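2-C-methyl-D-erythritol 4-phosphate cytidylyltransferase (Neisseria gonorrhoeae, PDB 1VGW) probably catalyses the transfer of a cytidylyl group from CTP to 2-C-methyl-D-erythritol 4-phosphate, a step of the non-mevalonate route to isoprenoids. Local coordinates at residues 106-111 / 169-174; 162-167 / 205-210. All coordinates share one frame; numbering follows the deposited sequence.

Interaction 1: residues 106-111 / 169-174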
loop_
_atom_site.group_PDB
_atom_site.type_symbol
_atom_site.label_atom_id
_atom_site.label_comp_id
_atom_site.label_asym_id
_atom_site.label_seq_id
_atom_site.Cartn_x
_atom_site.Cartn_y
_atom_site.Cartn_z
ATOM N N ASN B 106 -25.797 -6.285 11.945
ATOM C CA ASN B 106 -24.671 -5.907 11.117
ATOM C C ASN B 106 -24.129 -7.032 10.218
ATOM O O ASN B 106 -23.959 -8.187 10.658
ATOM C CB ASN B 106 -23.539 -5.407 12.046
ATOM C CG ASN B 106 -23.889 -4.192 12.840
ATOM O OD1 ASN B 106 -24.454 -3.217 12.334
ATOM N ND2 ASN B 106 -23.555 -4.148 14.143
ATOM N N ILE B 107 -23.841 -6.718 8.957
ATOM C CA ILE B 107 -23.238 -7.711 8.001
ATOM C C ILE B 107 -21.803 -7.254 7.685
ATOM O O ILE B 107 -21.676 -6.069 7.255
ATOM C CB ILE B 107 -23.995 -7.700 6.691
ATOM C CG1 ILE B 107 -25.497 -7.930 6.835
ATOM C CG2 ILE B 107 -23.395 -8.641 5.639
ATOM C CD1 ILE B 107 -25.908 -9.265 7.414
ATOM N N LEU B 108 -20.768 -7.974 8.079
ATOM C CA LEU B 108 -19.375 -7.556 7.784
ATOM C C LEU B 108 -18.868 -8.250 6.501
ATOM O O LEU B 108 -18.657 -9.478 6.549
ATOM C CB LEU B 108 -18.452 -7.899 8.936
ATOM C CG LEU B 108 -18.505 -7.064 10.200
ATOM C CD1 LEU B 108 -19.771 -7.409 11.053
ATOM C CD2 LEU B 108 -17.293 -7.315 11.074
ATOM N N VAL B 109 -18.807 -7.580 5.370
ATOM C CA VAL B 109 -18.411 -8.142 4.074
ATOM C C VAL B 109 -16.886 -8.161 3.911
ATOM O O VAL B 109 -16.229 -7.140 3.877
ATOM C CB VAL B 109 -19.086 -7.464 2.887
ATOM C CG1 VAL B 109 -18.994 -8.262 1.566
ATOM C CG2 VAL B 109 -20.605 -7.242 3.112
ATOM N N HIS B 110 -16.284 -9.361 3.907
ATOM C CA HIS B 110 -14.821 -9.470 3.857
ATOM C C HIS B 110 -14.283 -10.259 2.660
ATOM O O HIS B 110 -14.857 -11.287 2.341
ATOM C CB HIS B 110 -14.309 -10.184 5.112
ATOM C CG HIS B 110 -12.836 -10.090 5.324
ATOM N ND1 HIS B 110 -12.189 -8.905 5.573
ATOM C CD2 HIS B 110 -11.873 -11.047 5.333
ATOM C CE1 HIS B 110 -10.871 -9.130 5.723
ATOM N NE2 HIS B 110 -10.679 -10.428 5.588
ATOM N N ASP B 111 -13.203 -9.771 2.061
ATOM C CA ASP B 111 -12.567 -10.496 0.908
ATOM C C ASP B 111 -11.986 -11.860 1.336
ATOM O O ASP B 111 -11.295 -11.934 2.351
ATOM C CB ASP B 111 -11.388 -9.658 0.436
ATOM C CG ASP B 111 -11.727 -8.421 -0.350
ATOM O OD1 ASP B 111 -11.013 -7.410 -0.154
ATOM O OD2 ASP B 111 -12.674 -8.418 -1.140
ATOM N N PRO B 169 -12.982 -5.757 6.446
ATOM C CA PRO B 169 -14.387 -5.813 6.147
ATOM C C PRO B 169 -15.050 -4.463 6.088
ATOM O O PRO B 169 -14.442 -3.464 6.512
ATOM C CB PRO B 169 -14.979 -6.638 7.317
ATOM C CG PRO B 169 -13.806 -7.211 8.043
ATOM C CD PRO B 169 -12.724 -6.153 7.880
ATOM N N GLN B 170 -16.169 -4.383 5.413
ATOM C CA GLN B 170 -17.035 -3.198 5.291
ATOM C C GLN B 170 -18.351 -3.594 6.019
ATOM O O GLN B 170 -18.978 -4.558 5.574
ATOM C CB GLN B 170 -17.335 -2.877 3.808
ATOM C CG GLN B 170 -15.985 -2.662 3.075
ATOM C CD GLN B 170 -16.003 -1.738 1.895
ATOM O OE1 GLN B 170 -16.972 -1.481 1.194
ATOM N NE2 GLN B 170 -14.809 -1.194 1.532
ATOM N N LEU B 171 -18.657 -2.885 7.086
ATOM C CA LEU B 171 -19.791 -3.227 7.966
ATOM C C LEU B 171 -21.018 -2.372 7.837
ATOM O O LEU B 171 -20.972 -1.175 8.191
ATOM C CB LEU B 171 -19.236 -3.253 9.378
ATOM C CG LEU B 171 -19.898 -2.933 10.660
ATOM C CD1 LEU B 171 -21.396 -2.699 10.677
ATOM C CD2 LEU B 171 -19.494 -3.894 11.762
ATOM N N PHE B 172 -22.144 -2.944 7.396
ATOM C CA PHE B 172 -23.414 -2.269 7.289
ATOM C C PHE B 172 -24.608 -3.090 7.808
ATOM O O PHE B 172 -24.581 -4.333 7.824
ATOM C CB PHE B 172 -23.697 -1.875 5.804
ATOM C CG PHE B 172 -22.640 -0.936 5.283
ATOM C CD1 PHE B 172 -21.681 -1.419 4.375
ATOM C CD2 PHE B 172 -22.501 0.354 5.765
ATOM C CE1 PHE B 172 -20.660 -0.564 3.980
ATOM C CE2 PHE B 172 -21.513 1.213 5.347
ATOM C CZ PHE B 172 -20.557 0.712 4.425
ATOM N N GLN B 173 -25.662 -2.396 8.229
ATOM C CA GLN B 173 -26.921 -3.002 8.658
ATOM C C GLN B 173 -27.468 -3.810 7.468
ATOM O O GLN B 173 -27.438 -3.279 6.344
ATOM C CB GLN B 173 -27.981 -1.901 8.983
ATOM C CG GLN B 173 -27.764 -1.193 10.316
ATOM C CD GLN B 173 -28.851 -0.131 10.531
ATOM O OE1 GLN B 173 -30.005 -0.474 10.838
ATOM N NE2 GLN B 173 -28.497 1.118 10.240
ATOM N N ALA B 174 -28.045 -4.961 7.716
ATOM C CA ALA B 174 -28.583 -5.798 6.641
ATOM C C ALA B 174 -29.588 -5.119 5.791
ATOM O O ALA B 174 -29.551 -5.214 4.546
ATOM C CB ALA B 174 -29.113 -7.083 7.297
#
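Ile-107 and Phe-172 form one rung of the antiparallel pair in which strand 106-109 meets strand 169-173, within the mixed central sheet of a GT-A-type nucleotidyltransferase. The Ile-107 N donates to Phe-172 O at 2.7 Å, and the reverse bond, Phe-172 N to Ile-107 O, is longer at 3.2 Å. Val-109 and Gln-170 repeat this reciprocal pairing. Between these rungs lies the non-hydrogen-bonded pair of Leu-108 and Leu-171, whose side chains run side by side on the face covered by helix 119-129.

Leu-171 illustrates how one side chain can serve two neighbours. Its CB lies 4.0 Å from Leu-108 CG. Beyond CG the branches part: CD2 packs against Leu-108 CD1 at 3.6 Å, while CD1 turns to the Asn-106 side chain, coming 3.5 Å from OD1. With CG anti to the carbonyl carbon (chi1 -62°), Asn-106 sets its amide beside that methyl, and ND2 bonds to Gly-130 O. On the reverse face, Ile-107 CG1 touches Ala-174 CB at the start of helix 174-180.

Where strand 169-173 begins, after a cis peptide bond, Pro-169 meets the ND1 edge of His-110, whose NE2 is hydrogen-bonded to Arg-114 O; Pro-169 CG packs 3.4 Å from ND1.

Interaction 2: residues 162-167 / 205-210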
loop_
_atom_site.group_PDB
_atom_site.type_symbol
_atom_site.label_atom_id
_atom_site.label_comp_id
_atom_site.label_asym_id
_atom_site.label_seq_id
_atom_site.Cartn_x
_atom_site.Cartn_y
_atom_site.Cartn_z
ATOM N N GLY B 162 -6.168 14.381 2.828
ATOM C CA GLY B 162 -7.386 13.758 3.259
ATOM C C GLY B 162 -7.792 12.499 2.531
ATOM O O GLY B 162 -8.950 12.062 2.773
ATOM N N LEU B 163 -6.962 11.832 1.738
ATOM C CA LEU B 163 -7.325 10.635 1.012
ATOM C C LEU B 163 -6.926 9.342 1.737
ATOM O O LEU B 163 -5.990 9.355 2.541
ATOM C CB LEU B 163 -6.767 10.577 -0.409
ATOM C CG LEU B 163 -7.085 11.702 -1.384
ATOM C CD1 LEU B 163 -6.825 11.274 -2.832
ATOM C CD2 LEU B 163 -8.561 12.160 -1.232
ATOM N N TRP B 164 -7.765 8.302 1.575
ATOM C CA TRP B 164 -7.635 7.009 2.209
ATOM C C TRP B 164 -7.804 5.829 1.248
ATOM O O TRP B 164 -8.612 5.854 0.318
ATOM C CB TRP B 164 -8.758 6.834 3.306
ATOM C CG TRP B 164 -8.632 7.794 4.436
ATOM C CD1 TRP B 164 -8.834 9.155 4.382
ATOM C CD2 TRP B 164 -8.305 7.528 5.808
ATOM N NE1 TRP B 164 -8.533 9.735 5.571
ATOM C CE2 TRP B 164 -8.234 8.766 6.479
ATOM C CE3 TRP B 164 -7.992 6.377 6.513
ATOM C CZ2 TRP B 164 -7.894 8.887 7.823
ATOM C CZ3 TRP B 164 -7.674 6.481 7.865
ATOM C CH2 TRP B 164 -7.633 7.729 8.511
ATOM N N GLN B 165 -7.183 4.685 1.540
ATOM C CA GLN B 165 -7.362 3.493 0.726
ATOM C C GLN B 165 -8.280 2.515 1.471
ATOM O O GLN B 165 -7.966 2.154 2.596
ATOM C CB GLN B 165 -6.029 2.779 0.476
ATOM C CG GLN B 165 -4.956 3.658 -0.112
ATOM C CD GLN B 165 -3.562 3.179 0.282
ATOM O OE1 GLN B 165 -3.043 2.223 -0.285
ATOM N NE2 GLN B 165 -2.991 3.863 1.270
ATOM N N ALA B 166 -9.355 2.075 0.836
ATOM C CA ALA B 166 -10.291 1.180 1.468
ATOM C C ALA B 166 -9.773 -0.247 1.574
ATOM O O ALA B 166 -9.074 -0.743 0.662
ATOM C CB ALA B 166 -11.590 1.215 0.654
ATOM N N GLN B 167 -10.061 -0.923 2.654
ATOM C CA GLN B 167 -9.773 -2.328 2.906
ATOM C C GLN B 167 -11.122 -3.002 3.211
ATOM O O GLN B 167 -12.152 -2.469 2.732
ATOM C CB GLN B 167 -8.827 -2.523 4.076
ATOM C CG GLN B 167 -7.463 -1.896 3.901
ATOM C CD GLN B 167 -6.470 -2.218 4.990
ATOM O OE1 GLN B 167 -6.801 -2.270 6.195
ATOM N NE2 GLN B 167 -5.211 -2.427 4.577
ATOM N N LEU B 205 -14.893 6.106 8.694
ATOM C CA LEU B 205 -13.618 5.539 8.264
ATOM C C LEU B 205 -12.870 5.116 9.560
ATOM O O LEU B 205 -12.564 5.988 10.381
ATOM C CB LEU B 205 -12.714 6.492 7.492
ATOM C CG LEU B 205 -13.070 6.772 6.041
ATOM C CD1 LEU B 205 -12.529 8.124 5.598
ATOM C CD2 LEU B 205 -12.610 5.677 5.088
ATOM N N ILE B 206 -12.623 3.822 9.697
ATOM C CA ILE B 206 -11.903 3.266 10.860
ATOM C C ILE B 206 -10.525 2.744 10.411
ATOM O O ILE B 206 -10.317 2.163 9.333
ATOM C CB ILE B 206 -12.738 2.162 11.486
ATOM C CG1 ILE B 206 -14.008 2.796 12.161
ATOM C CG2 ILE B 206 -12.033 1.291 12.480
ATOM C CD1 ILE B 206 -15.244 2.328 11.395
ATOM N N GLN B 207 -9.506 3.039 11.186
ATOM C CA GLN B 207 -8.134 2.687 10.921
ATOM C C GLN B 207 -7.934 1.198 10.750
ATOM O O GLN B 207 -8.262 0.407 11.632
ATOM C CB GLN B 207 -7.210 3.221 12.015
ATOM C CG GLN B 207 -5.770 2.875 11.870
ATOM C CD GLN B 207 -5.023 3.417 10.671
ATOM O OE1 GLN B 207 -5.271 4.507 10.108
ATOM N NE2 GLN B 207 -4.006 2.639 10.281
ATOM N N GLY B 208 -7.382 0.800 9.594
ATOM C CA GLY B 208 -7.126 -0.614 9.330
ATOM C C GLY B 208 -5.712 -1.002 9.763
ATOM O O GLY B 208 -5.311 -0.753 10.903
ATOM N N ASP B 209 -4.944 -1.558 8.825
ATOM C CA ASP B 209 -3.582 -1.996 9.119
ATOM C C ASP B 209 -2.805 -2.400 7.877
ATOM O O ASP B 209 -3.311 -3.080 6.979
ATOM C CB ASP B 209 -3.701 -3.200 10.078
ATOM C CG ASP B 209 -2.383 -3.642 10.667
ATOM O OD1 ASP B 209 -2.124 -3.358 11.858
ATOM O OD2 ASP B 209 -1.612 -4.308 9.938
ATOM N N ALA B 210 -1.485 -2.179 7.901
ATOM C CA ALA B 210 -0.591 -2.501 6.822
ATOM C C ALA B 210 -0.472 -3.991 6.524
ATOM O O ALA B 210 -0.135 -4.372 5.401
ATOM C CB ALA B 210 0.819 -1.964 7.114
#
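Gln-167 reaches across to the backbone of Asp-209 with both ends of its amide, and this two-point grip fixes the rotation of the group. NE2 donates to Asp-209 O at 3.1 Å in a nearly straight bond (167° at the hydrogen); the acceptor lies in the amide plane of Gln-167, although NE2 itself stands above the carbonyl plane of Asp-209. OE1 accepts from Asp-209 N at a longer 3.3 Å. An extended chain beyond CG (chi2 -173°) carries the amide this far. Gly-208 CA lies 3.6 Å from Gln-167 OE1, in ordinary contact.

The apolar half of the contact is built on Trp-164. Leu-205 CD1 sits over one face of the indole, 4.1 Å from the centroid of the five-membered ring and only 11° off its normal, a CH-pi contact. At the six-membered end, Gln-207 bends at chi2 and brings OE1 to 3.8 Å from Trp-164 CZ3, its amide plane steeply inclined to the ring.

Farther out, Asn-212 ND2 gives Gln-167 OE1 another donor, and Asp-209 OD2 accepts from Arg-211 N. Strand 136-141 lies between strands 163-167 and 204-207 and pairs with each; Trp-164 and Leu-205 meet by side chains, whereas Gln-167 grips the loop that follows. Residues 163-165 also form an antiparallel ladder with a strand of the second subunit, whose Ala-149 packs on Trp-164 and Leu-205. The side chain of Gln-167 is about 8 Å from that of Lys-214, predicted to position the methylerythritol phosphate substrate. The arrangement thus belongs to a sheet that runs on across the dimer interface in this IspD family enzyme.

From the N terminus, the chain lays down strands 7-12, 52-56 and 75-77 before strand 106-109, then makes helix 119-129, strand 136-141 and the two-stranded arm 146-158 on its way to strand 163-167. Strand 169-173 follows almost at once and returns to residues 106-111, closing the loop of interaction 1. That loop already contains residues 162-167, whose partner, 205-210, comes only after helices 174-180 and 192-197; interaction 2 therefore closes a loop that crosses the first. Through strand 169-173, interaction 1 links the early parallel strands to the later part of the same mixed sheet. Interaction 2 ties strand 163-167, which pairs with the second subunit, to the end of strand 204-207 and the loop after it.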